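Pectate lyase/Amb allergen (Acidovorax citrulli, PDB 4HWV) probably cleaves pectate, the de-esterified form of pectin, by calcium-dependent beta-elimination. Local coordinates at residues G308-P312 with V341-M345; G375-A379 with A453-S457; E380-L386 with S427-N432; A421-Y425 with L448-W454. One frame throughout, in Å; residues are numbered along the deposited sequence.

Contact 1 (G308-P312 with V341-M345)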
loop_
_atom_site.group_PDB
_atom_site.type_symbol
_atom_site.label_atom_id
_atom_site.label_comp_id
_atom_site.label_asym_id
_atom_site.label_seq_id
_atom_site.Cartn_x
_atom_site.Cartn_y
_atom_site.Cartn_z
ATOM N N GLY A 308 4.818 -6.162 28.228
ATOM C CA GLY A 308 6.038 -5.760 27.560
ATOM C C GLY A 308 7.355 -6.225 28.155
ATOM O O GLY A 308 8.394 -5.914 27.576
ATOM N N THR A 309 7.339 -6.929 29.293
ATOM C CA THR A 309 8.575 -7.362 29.926
ATOM C C THR A 309 8.443 -8.661 30.730
ATOM O O THR A 309 7.423 -8.926 31.351
ATOM C CB THR A 309 9.128 -6.273 30.872
ATOM O OG1 THR A 309 10.317 -6.758 31.498
ATOM C CG2 THR A 309 8.126 -5.888 31.943
ATOM N N ASP A 310 9.495 -9.477 30.716
ATOM C CA ASP A 310 9.528 -10.671 31.563
ATOM C C ASP A 310 9.658 -10.335 33.039
ATOM O O ASP A 310 9.383 -11.179 33.887
ATOM C CB ASP A 310 10.721 -11.557 31.202
ATOM C CG ASP A 310 10.531 -12.318 29.909
ATOM O OD1 ASP A 310 9.403 -12.354 29.360
ATOM O OD2 ASP A 310 11.538 -12.933 29.485
ATOM N N VAL A 311 10.125 -9.133 33.365
ATOM C CA VAL A 311 10.427 -8.837 34.762
ATOM C C VAL A 311 9.118 -8.594 35.518
ATOM O O VAL A 311 8.328 -7.738 35.117
ATOM C CB VAL A 311 11.308 -7.577 34.879
ATOM C CG1 VAL A 311 11.611 -7.297 36.340
ATOM C CG2 VAL A 311 12.591 -7.732 34.086
ATOM N N PRO A 312 8.864 -9.362 36.588
ATOM C CA PRO A 312 7.614 -9.151 37.327
ATOM C C PRO A 312 7.659 -7.874 38.145
ATOM O O PRO A 312 8.711 -7.467 38.633
ATOM C CB PRO A 312 7.533 -10.368 38.260
ATOM C CG PRO A 312 8.979 -10.812 38.445
ATOM C CD PRO A 312 9.677 -10.460 37.146
ATOM N N VAL A 341 1.649 -13.409 24.843
ATOM C CA VAL A 341 1.053 -13.154 26.155
ATOM C C VAL A 341 1.985 -13.359 27.344
ATOM O O VAL A 341 2.404 -14.491 27.634
ATOM C CB VAL A 341 -0.194 -14.024 26.353
ATOM C CG1 VAL A 341 -0.802 -13.731 27.720
ATOM C CG2 VAL A 341 -1.189 -13.778 25.212
ATOM N N ARG A 342 2.302 -12.259 28.027
ATOM C CA ARG A 342 2.940 -12.310 29.355
ATOM C C ARG A 342 1.926 -11.885 30.404
ATOM O O ARG A 342 1.098 -11.028 30.125
ATOM C CB ARG A 342 4.118 -11.338 29.483
ATOM C CG ARG A 342 5.289 -11.596 28.561
ATOM C CD ARG A 342 6.312 -10.490 28.773
ATOM N NE ARG A 342 7.591 -10.706 28.101
ATOM C CZ ARG A 342 8.005 -10.067 27.013
ATOM N NH1 ARG A 342 7.254 -9.145 26.436
ATOM N NH2 ARG A 342 9.211 -10.334 26.519
ATOM N N TYR A 343 2.003 -12.496 31.592
ATOM C CA TYR A 343 1.329 -12.038 32.822
ATOM C C TYR A 343 -0.190 -12.070 32.839
ATOM O O TYR A 343 -0.754 -12.325 33.887
ATOM C CB TYR A 343 1.882 -10.681 33.324
ATOM C CG TYR A 343 3.281 -10.878 33.868
ATOM C CD1 TYR A 343 3.489 -11.544 35.083
ATOM C CD2 TYR A 343 4.400 -10.492 33.133
ATOM C CE1 TYR A 343 4.769 -11.788 35.559
ATOM C CE2 TYR A 343 5.683 -10.734 33.602
ATOM C CZ TYR A 343 5.857 -11.393 34.809
ATOM O OH TYR A 343 7.118 -11.655 35.287
ATOM N N GLY A 344 -0.849 -11.838 31.704
ATOM C CA GLY A 344 -2.301 -11.728 31.686
ATOM C C GLY A 344 -3.055 -13.038 31.503
ATOM O O GLY A 344 -2.501 -14.048 31.047
ATOM N N MET A 345 -4.336 -13.011 31.863
ATOM C CA MET A 345 -5.277 -14.096 31.579
ATOM C C MET A 345 -5.967 -13.767 30.266
ATOM O O MET A 345 -6.823 -12.885 30.206
ATOM C CB MET A 345 -6.275 -14.239 32.727
ATOM C CG MET A 345 -5.546 -14.536 34.046
ATOM S SD MET A 345 -6.493 -14.150 35.525
ATOM C CE MET A 345 -7.615 -15.491 35.393
HETATM O O HOH W 1 11.256 -12.472 26.830
#
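Thr309 and Asp310 frame the guanidinium of Arg342: Thr309 CA lies over one face, displaced toward the rim, while Asp310 OD1 and a water come in at the edge, in plane. The ring of Tyr343 is likewise met at its edge, by the carbonyl oxygens of Thr309 and Asp310. Arg342 NE gives Asp310 OD1 a nearly straight salt-bridge bond of 2.8 Å (169° at the hydrogen). The carboxylate is turned 68° from the guanidinium plane and accepts on its anti side; the water makes a second link, 2.7 Å from Asp310 OD2 and 3.0 Å from Arg342 NH2. Beyond this pair, Tyr343 OH donates to Asp310 O over 2.7 Å, from well above the carbonyl plane, and Pro312 CB packs 3.3 Å from the same OH. Thr309 OG1 accepts from Val311 N, closing an ST turn within 308-312. Strands 302-306 and 340-341, from which the two loops leave, are parallel neighbours in the right-handed beta-helix, with Gly308 about 8 Å from the calcium ion bound by Asp227, Asp278 and Asp282. Arg342 NH1 bonds back to Gly307 O, and helix 405-414 meets Pro312 and Tyr343 through Cys411.

Contact 2 (G375-A379 with A453-S457)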
loop_
_atom_site.group_PDB
_atom_site.type_symbol
_atom_site.label_atom_id
_atom_site.label_comp_id
_atom_site.label_asym_id
_atom_site.label_seq_id
_atom_site.Cartn_x
_atom_site.Cartn_y
_atom_site.Cartn_z
ATOM N N GLY A 375 2.086 -15.852 31.434
ATOM C CA GLY A 375 0.841 -15.749 30.699
ATOM C C GLY A 375 -0.072 -16.916 31.036
ATOM O O GLY A 375 0.373 -17.991 31.436
ATOM N N LYS A 376 -1.366 -16.705 30.854
ATOM C CA LYS A 376 -2.348 -17.752 31.110
ATOM C C LYS A 376 -3.324 -17.733 29.941
ATOM O O LYS A 376 -4.277 -16.943 29.902
ATOM C CB LYS A 376 -3.021 -17.538 32.468
ATOM C CG LYS A 376 -2.005 -17.589 33.625
ATOM C CD LYS A 376 -2.598 -17.275 34.975
ATOM C CE LYS A 376 -1.466 -17.099 35.990
ATOM N NZ LYS A 376 -0.595 -15.929 35.626
ATOM N N VAL A 377 -3.031 -18.575 28.960
ATOM C CA VAL A 377 -3.697 -18.536 27.663
ATOM C C VAL A 377 -4.751 -19.627 27.575
ATOM O O VAL A 377 -4.508 -20.782 27.941
ATOM C CB VAL A 377 -2.666 -18.686 26.517
ATOM C CG1 VAL A 377 -3.360 -18.759 25.177
ATOM C CG2 VAL A 377 -1.660 -17.540 26.565
ATOM N N HIS A 378 -5.940 -19.250 27.109
ATOM C CA HIS A 378 -7.049 -20.198 26.976
ATOM C C HIS A 378 -7.584 -20.041 25.553
ATOM O O HIS A 378 -8.155 -18.996 25.222
ATOM C CB HIS A 378 -8.141 -19.857 28.001
ATOM C CG HIS A 378 -9.149 -20.943 28.215
ATOM N ND1 HIS A 378 -9.014 -21.881 29.212
ATOM C CD2 HIS A 378 -10.321 -21.219 27.584
ATOM C CE1 HIS A 378 -10.046 -22.707 29.172
ATOM N NE2 HIS A 378 -10.859 -22.320 28.204
ATOM N N ALA A 379 -7.396 -21.064 24.721
ATOM C CA ALA A 379 -7.712 -20.970 23.290
ATOM C C ALA A 379 -8.784 -21.983 22.923
ATOM O O ALA A 379 -8.599 -23.172 23.143
ATOM C CB ALA A 379 -6.457 -21.233 22.459
ATOM N N ALA A 453 -5.232 -23.130 35.614
ATOM C CA ALA A 453 -5.974 -23.017 36.866
ATOM C C ALA A 453 -6.954 -21.855 36.808
ATOM O O ALA A 453 -7.330 -21.303 37.845
ATOM C CB ALA A 453 -5.017 -22.858 38.047
ATOM N N TRP A 454 -7.366 -21.481 35.597
ATOM C CA TRP A 454 -8.494 -20.565 35.428
ATOM C C TRP A 454 -9.304 -20.972 34.225
ATOM O O TRP A 454 -8.825 -21.671 33.341
ATOM C CB TRP A 454 -8.031 -19.112 35.249
ATOM C CG TRP A 454 -7.548 -18.794 33.858
ATOM C CD1 TRP A 454 -6.410 -19.268 33.271
ATOM C CD2 TRP A 454 -8.163 -17.916 32.890
ATOM N NE1 TRP A 454 -6.270 -18.737 32.009
ATOM C CE2 TRP A 454 -7.336 -17.919 31.741
ATOM C CE3 TRP A 454 -9.323 -17.124 32.886
ATOM C CZ2 TRP A 454 -7.625 -17.162 30.601
ATOM C CZ3 TRP A 454 -9.619 -16.372 31.748
ATOM C CH2 TRP A 454 -8.763 -16.393 30.620
ATOM N N LYS A 455 -10.548 -20.528 34.187
ATOM C CA LYS A 455 -11.311 -20.635 32.958
ATOM C C LYS A 455 -12.169 -19.405 32.764
ATOM O O LYS A 455 -12.769 -18.888 33.710
ATOM C CB LYS A 455 -12.150 -21.901 32.914
ATOM C CG LYS A 455 -13.167 -22.007 34.020
ATOM C CD LYS A 455 -13.716 -23.447 34.122
ATOM C CE LYS A 455 -12.601 -24.464 34.051
ATOM N NZ LYS A 455 -12.943 -25.756 34.719
ATOM N N PRO A 456 -12.207 -18.912 31.526
ATOM C CA PRO A 456 -12.946 -17.668 31.271
ATOM C C PRO A 456 -14.436 -17.760 31.575
ATOM O O PRO A 456 -15.004 -16.734 31.920
ATOM C CB PRO A 456 -12.679 -17.375 29.793
ATOM C CG PRO A 456 -12.075 -18.620 29.217
ATOM C CD PRO A 456 -11.437 -19.371 30.350
ATOM N N SER A 457 -15.052 -18.943 31.491
ATOM C CA SER A 457 -16.485 -19.053 31.777
ATOM C C SER A 457 -16.824 -18.718 33.239
ATOM O O SER A 457 -17.989 -18.480 33.565
ATOM C CB SER A 457 -17.015 -20.440 31.398
ATOM O OG SER A 457 -16.331 -21.437 32.140
HETATM O O HOH W 2 -4.470 -21.038 30.804
HETATM O O HOH W 3 -7.050 -22.021 31.210
#
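Trp454 and His378 are brought together by contrasting first torsions: the indole CG sits between its backbone N and carbonyl carbon (chi1 79°), folding the ring against the strand, whereas the imidazole extends opposite its own N (chi1 -165°) over the indole. The result is a T-shaped pair, the edge of His378 toward the face of Trp454, with planes at 64° and the His378 ring centroid 5.9 Å from that of the Trp454 six-membered ring. Pro456 fits into the angle of the two rings. Its CD stands almost straight above the imidazole, 3.5 Å from the His378 centroid, as a CH-pi contact, and also lies over the rim of the indole. Across the imidazole, on its opposite face, Tyr425 stacks. This puts the contact on strand 376-387 of the right-handed parallel beta-helix, where the chain after helix 438-445 covers Lys376 and His378; Val377, between them, points the other way, toward Leu348 and Phe424. Two waters bridge the segments. One lies in the imidazole plane, 2.8 Å from His378 ND1, and donates to Trp454 O; the other donates to Val377 O and takes a weak bond of 3.2 Å from Trp454 NE1. Lys376 CB touches Trp454 NE1 at 3.5 Å, and the rest of that lysine leads away, its NZ bonding to Glu419 O and Ser374 O.

Contact 3 (E380-L386 with S427-N432); sequences ENNVVSL and SGTVLN
Two neighbouring parallel strands of the right-handed beta-helix meet here, 380-386 beside 427-432, their directions only 17° apart and both interrupted by the same kind of bend. Asn381 and Gly428 stand side by side with positive phi, so the ladder turns a corner in step. Entering the bend, Asn381 N reaches Ser427 O at 2.9 Å. After it the usual parallel alternation takes over: Val430 N to Asn382 O, Val384 N to Val430 O at 2.8 Å, and Asn432 N to Val384 O at 2.8 Å. At the corner Asn381 OD1 lies 3.5 Å from Gly428 CA, and a water joins that oxygen to Ser427 OG, while Asn381 ND2 bonds Glu465 O. A second water sits between the strands, accepting from Asn382 N and ND2 and donating to Ser427 O and Thr429 OG1; Thr429 OG1 also bonds Asp426, and the Asn382 amide reaches Asn351 and Leu348 on the preceding strand. Val384 and Leu431 share one face, CG1 of the former 3.6 Å from CD1 of the latter, while Val383 and Val430 occupy the other. Where the strand of Leu431 ends, Asn432 swings its CG beside its own N (chi1 -65°) and mimics one more backbone unit: OD1 takes Leu386 N on an in-plane lone pair at 2.9 Å, and ND2 returns a bond to Leu386 O, also 2.9 Å.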
loop_
_atom_site.group_PDB
_atom_site.type_symbol
_atom_site.label_atom_id
_atom_site.label_comp_id
_atom_site.label_asym_id
_atom_site.label_seq_id
_atom_site.Cartn_x
_atom_site.Cartn_y
_atom_site.Cartn_z
ATOM N N GLU A 380 -9.886 -21.518 22.339
ATOM C CA GLU A 380 -10.989 -22.419 21.998
ATOM C C GLU A 380 -11.523 -22.181 20.594
ATOM O O GLU A 380 -11.837 -21.042 20.226
ATOM C CB GLU A 380 -12.146 -22.263 22.995
ATOM C CG GLU A 380 -11.797 -22.769 24.392
ATOM C CD GLU A 380 -12.770 -22.330 25.459
ATOM O OE1 GLU A 380 -13.162 -21.149 25.456
ATOM O OE2 GLU A 380 -13.119 -23.167 26.315
ATOM N N ASN A 381 -11.671 -23.272 19.841
ATOM C CA ASN A 381 -12.353 -23.241 18.543
ATOM C C ASN A 381 -11.841 -22.151 17.603
ATOM O O ASN A 381 -12.614 -21.420 16.976
ATOM C CB ASN A 381 -13.880 -23.174 18.714
ATOM C CG ASN A 381 -14.442 -24.420 19.386
ATOM O OD1 ASN A 381 -13.728 -25.167 20.069
ATOM N ND2 ASN A 381 -15.739 -24.629 19.214
ATOM N N ASN A 382 -10.522 -22.067 17.511
ATOM C CA ASN A 382 -9.877 -21.202 16.529
ATOM C C ASN A 382 -9.570 -22.027 15.286
ATOM O O ASN A 382 -9.187 -23.203 15.391
ATOM C CB ASN A 382 -8.582 -20.617 17.088
ATOM C CG ASN A 382 -8.834 -19.703 18.281
ATOM O OD1 ASN A 382 -9.273 -18.569 18.111
ATOM N ND2 ASN A 382 -8.567 -20.198 19.490
ATOM N N VAL A 383 -9.723 -21.403 14.120
ATOM C CA VAL A 383 -9.382 -22.029 12.847
ATOM C C VAL A 383 -8.155 -21.369 12.262
ATOM O O VAL A 383 -8.068 -20.148 12.243
ATOM C CB VAL A 383 -10.532 -21.904 11.851
ATOM C CG1 VAL A 383 -10.119 -22.436 10.468
ATOM C CG2 VAL A 383 -11.755 -22.617 12.371
ATOM N N VAL A 384 -7.224 -22.192 11.786
ATOM C CA VAL A 384 -6.005 -21.711 11.167
ATOM C C VAL A 384 -5.883 -22.287 9.758
ATOM O O VAL A 384 -5.912 -23.510 9.572
ATOM C CB VAL A 384 -4.748 -22.104 12.007
ATOM C CG1 VAL A 384 -3.466 -21.550 11.374
ATOM C CG2 VAL A 384 -4.903 -21.657 13.450
ATOM N N SER A 385 -5.778 -21.395 8.778
ATOM C CA SER A 385 -5.427 -21.772 7.416
ATOM C C SER A 385 -4.030 -21.247 7.160
ATOM O O SER A 385 -3.834 -20.038 7.055
ATOM C CB SER A 385 -6.377 -21.127 6.415
ATOM O OG SER A 385 -5.919 -21.354 5.092
ATOM N N LEU A 386 -3.067 -22.152 7.079
ATOM C CA LEU A 386 -1.668 -21.767 6.999
ATOM C C LEU A 386 -1.043 -22.536 5.851
ATOM O O LEU A 386 -0.771 -23.738 5.970
ATOM C CB LEU A 386 -0.968 -22.040 8.337
ATOM C CG LEU A 386 0.489 -21.580 8.441
ATOM C CD1 LEU A 386 0.628 -20.133 7.988
ATOM C CD2 LEU A 386 0.969 -21.728 9.867
ATOM N N SER A 427 -8.631 -26.130 23.109
ATOM C CA SER A 427 -9.600 -27.117 22.679
ATOM C C SER A 427 -10.147 -26.672 21.329
ATOM O O SER A 427 -10.269 -25.470 21.066
ATOM C CB SER A 427 -10.731 -27.206 23.698
ATOM O OG SER A 427 -11.656 -28.206 23.340
ATOM N N GLY A 428 -10.501 -27.626 20.483
ATOM C CA GLY A 428 -11.141 -27.315 19.228
ATOM C C GLY A 428 -10.314 -26.566 18.193
ATOM O O GLY A 428 -10.879 -26.058 17.239
ATOM N N THR A 429 -8.994 -26.534 18.333
ATOM C CA THR A 429 -8.164 -25.874 17.333
ATOM C C THR A 429 -8.190 -26.681 16.039
ATOM O O THR A 429 -8.003 -27.909 16.065
ATOM C CB THR A 429 -6.705 -25.778 17.783
ATOM O OG1 THR A 429 -6.655 -25.092 19.039
ATOM C CG2 THR A 429 -5.888 -25.007 16.742
ATOM N N VAL A 430 -8.388 -25.999 14.911
ATOM C CA VAL A 430 -8.320 -26.650 13.608
ATOM C C VAL A 430 -7.221 -26.009 12.785
ATOM O O VAL A 430 -7.155 -24.790 12.690
ATOM C CB VAL A 430 -9.673 -26.563 12.877
ATOM C CG1 VAL A 430 -9.583 -27.143 11.452
ATOM C CG2 VAL A 430 -10.719 -27.302 13.686
ATOM N N LEU A 431 -6.326 -26.828 12.253
ATOM C CA LEU A 431 -5.249 -26.363 11.396
ATOM C C LEU A 431 -5.381 -27.065 10.059
ATOM O O LEU A 431 -5.306 -28.300 9.982
ATOM C CB LEU A 431 -3.894 -26.669 12.030
ATOM C CG LEU A 431 -2.652 -26.455 11.171
ATOM C CD1 LEU A 431 -2.528 -24.981 10.732
ATOM C CD2 LEU A 431 -1.410 -26.914 11.926
ATOM N N ASN A 432 -5.613 -26.285 9.009
ATOM C CA ASN A 432 -5.718 -26.823 7.655
ATOM C C ASN A 432 -6.690 -27.989 7.575
ATOM O O ASN A 432 -6.414 -29.027 6.976
ATOM C CB ASN A 432 -4.332 -27.180 7.106
ATOM C CG ASN A 432 -3.469 -25.942 6.935
ATOM O OD1 ASN A 432 -4.006 -24.846 6.784
ATOM N ND2 ASN A 432 -2.155 -26.096 6.978
HETATM O O HOH W 4 -13.807 -27.083 21.964
HETATM O O HOH W 5 -8.498 -23.193 19.568
#

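Contact 4 (A421-Y425 with L448-W454); sequences ASTFY and LAAAPAW
This is a loop-on-strand contact at the margin of the beta-helix: strand 423-427 pairs with 376-387 along one side, and residues 448-454, the chain beyond helix 438-445, run past its other side at 60° to it. Because the directions diverge, the backbones are held by one direct hydrogen bond, Ala450 N to Ser422 O, 2.8 Å and nearly straight at 170°. Waters take over on either side of it. One accepts from Ser422 N and donates to Leu448 O, 3.0 Å away. Another, held by Thr423 OG1, accepts from Ala453 N at 2.8 Å. Thr423 and Pro452 carry the side-chain contact. The threonine OG1 occupies the crowded position between backbone N and carbonyl carbon (chi1 71°), which turns the hydroxyl to the Trp454 end of the loop. There the water weakly bonded by the indole N-H also lies 2.8 Å from Thr423 OG1. The methyl goes the other way: CG2 sits 3.4 Å from Ala451 O and close to Ala450 O as well. Between these two branches the CB of Thr423 rests on Pro452 CA. The proline ring then continues along the strand, its CG 3.3 Å from Phe424 O and 3.9 Å from Tyr425 CB. Phe424 points away from the loop, onto helix 438-445 and Val377. Chain that has already left the coil thus packs back over strand 423-427, one of its last strands, probably much as in other pectate lyases of this parallel beta-helix fold.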
loop_
_atom_site.group_PDB
_atom_site.type_symbol
_atom_site.label_atom_id
_atom_site.label_comp_id
_atom_site.label_asym_id
_atom_site.label_seq_id
_atom_site.Cartn_x
_atom_site.Cartn_y
_atom_site.Cartn_z
ATOM N N ALA A 421 2.246 -18.582 37.628
ATOM C CA ALA A 421 2.328 -19.708 36.720
ATOM C C ALA A 421 2.162 -19.256 35.269
ATOM O O ALA A 421 1.494 -18.258 34.993
ATOM C CB ALA A 421 1.266 -20.754 37.076
ATOM N N SER A 422 2.775 -20.007 34.354
ATOM C CA SER A 422 2.616 -19.826 32.919
ATOM C C SER A 422 1.813 -21.018 32.446
ATOM O O SER A 422 2.295 -22.149 32.528
ATOM C CB SER A 422 3.974 -19.837 32.214
ATOM O OG SER A 422 4.832 -18.817 32.700
ATOM N N THR A 423 0.591 -20.791 31.966
ATOM C CA THR A 423 -0.297 -21.903 31.641
ATOM C C THR A 423 -0.941 -21.752 30.269
ATOM O O THR A 423 -1.140 -20.639 29.772
ATOM C CB THR A 423 -1.399 -22.097 32.714
ATOM O OG1 THR A 423 -2.353 -21.032 32.637
ATOM C CG2 THR A 423 -0.802 -22.127 34.114
ATOM N N PHE A 424 -1.240 -22.884 29.651
ATOM C CA PHE A 424 -1.833 -22.890 28.317
ATOM C C PHE A 424 -2.884 -23.983 28.216
ATOM O O PHE A 424 -2.648 -25.129 28.612
ATOM C CB PHE A 424 -0.741 -23.092 27.253
ATOM C CG PHE A 424 -1.254 -23.026 25.830
ATOM C CD1 PHE A 424 -1.800 -24.148 25.212
ATOM C CD2 PHE A 424 -1.165 -21.850 25.101
ATOM C CE1 PHE A 424 -2.262 -24.078 23.889
ATOM C CE2 PHE A 424 -1.626 -21.775 23.796
ATOM C CZ PHE A 424 -2.184 -22.889 23.193
ATOM N N TYR A 425 -4.052 -23.626 27.690
ATOM C CA TYR A 425 -5.123 -24.567 27.416
ATOM C C TYR A 425 -5.584 -24.349 25.988
ATOM O O TYR A 425 -5.746 -23.217 25.554
ATOM C CB TYR A 425 -6.300 -24.323 28.364
ATOM C CG TYR A 425 -7.541 -25.127 28.035
ATOM C CD1 TYR A 425 -8.508 -24.631 27.157
ATOM C CD2 TYR A 425 -7.766 -26.367 28.622
ATOM C CE1 TYR A 425 -9.649 -25.359 26.851
ATOM C CE2 TYR A 425 -8.911 -27.095 28.331
ATOM C CZ TYR A 425 -9.851 -26.584 27.445
ATOM O OH TYR A 425 -10.993 -27.307 27.158
ATOM N N LEU A 448 8.431 -25.707 31.229
ATOM C CA LEU A 448 8.100 -24.906 32.401
ATOM C C LEU A 448 6.638 -24.492 32.417
ATOM O O LEU A 448 6.173 -23.921 33.398
ATOM C CB LEU A 448 9.001 -23.672 32.492
ATOM C CG LEU A 448 10.491 -24.015 32.568
ATOM C CD1 LEU A 448 11.252 -22.715 32.607
ATOM C CD2 LEU A 448 10.846 -24.905 33.759
ATOM N N ALA A 449 5.928 -24.746 31.317
ATOM C CA ALA A 449 4.494 -24.466 31.245
ATOM C C ALA A 449 3.751 -25.391 32.220
ATOM O O ALA A 449 4.057 -26.577 32.296
ATOM C CB ALA A 449 3.999 -24.659 29.823
ATOM N N ALA A 450 2.789 -24.847 32.969
ATOM C CA ALA A 450 2.129 -25.584 34.049
ATOM C C ALA A 450 0.647 -25.779 33.780
ATOM O O ALA A 450 0.101 -25.197 32.858
ATOM C CB ALA A 450 2.312 -24.858 35.361
ATOM N N ALA A 451 -0.002 -26.604 34.598
ATOM C CA ALA A 451 -1.417 -26.903 34.404
ATOM C C ALA A 451 -2.283 -25.650 34.588
ATOM O O ALA A 451 -2.135 -24.919 35.566
ATOM C CB ALA A 451 -1.860 -28.006 35.360
ATOM N N PRO A 452 -3.201 -25.396 33.646
ATOM C CA PRO A 452 -4.107 -24.248 33.784
ATOM C C PRO A 452 -4.943 -24.307 35.063
ATOM O O PRO A 452 -5.309 -25.404 35.536
ATOM C CB PRO A 452 -5.007 -24.369 32.555
ATOM C CG PRO A 452 -4.183 -25.092 31.559
ATOM C CD PRO A 452 -3.355 -26.068 32.345
ATOM N N ALA A 453 -5.232 -23.130 35.614
ATOM C CA ALA A 453 -5.974 -23.017 36.866
ATOM C C ALA A 453 -6.954 -21.855 36.808
ATOM O O ALA A 453 -7.330 -21.303 37.845
ATOM C CB ALA A 453 -5.017 -22.858 38.047
ATOM N N TRP A 454 -7.366 -21.481 35.597
ATOM C CA TRP A 454 -8.494 -20.565 35.428
ATOM C C TRP A 454 -9.304 -20.972 34.225
ATOM O O TRP A 454 -8.825 -21.671 33.341
ATOM C CB TRP A 454 -8.031 -19.112 35.249
ATOM C CG TRP A 454 -7.548 -18.794 33.858
ATOM C CD1 TRP A 454 -6.410 -19.268 33.271
ATOM C CD2 TRP A 454 -8.163 -17.916 32.890
ATOM N NE1 TRP A 454 -6.270 -18.737 32.009
ATOM C CE2 TRP A 454 -7.336 -17.919 31.741
ATOM C CE3 TRP A 454 -9.323 -17.124 32.886
ATOM C CZ2 TRP A 454 -7.625 -17.162 30.601
ATOM C CZ3 TRP A 454 -9.619 -16.372 31.748
ATOM C CH2 TRP A 454 -8.763 -16.393 30.620
HETATM O O HOH W 6 4.847 -21.997 35.241
HETATM O O HOH W 2 -4.470 -21.038 30.804
HETATM O O HOH W 7 -3.902 -20.733 35.043
HETATM O O HOH W 8 0.408 -25.192 30.336
#

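Along the chain contact 1 comes first and closes before the others open; contacts 2, 3 and 4 then interlock, all tied to strand 376-387 or its neighbour 423-427. Contacts 2 and 4 are closest, centres 8 Å apart, sharing Ala453, Trp454 and a water. Contact 3 continues the same strand, its centre about 17 Å from that of contact 2, and the backbone pairing Ala379 O to Ser427 N bridges them. Contact 1 lies about 15 Å from contact 2, centre to centre, joined by Gly344 O to Lys376 N and by Met345 packing on Trp454. Contacts 2 and 4 lay the chain after helix 438-445 against these late strands of the beta-helix, while contact 3 pairs the strands themselves.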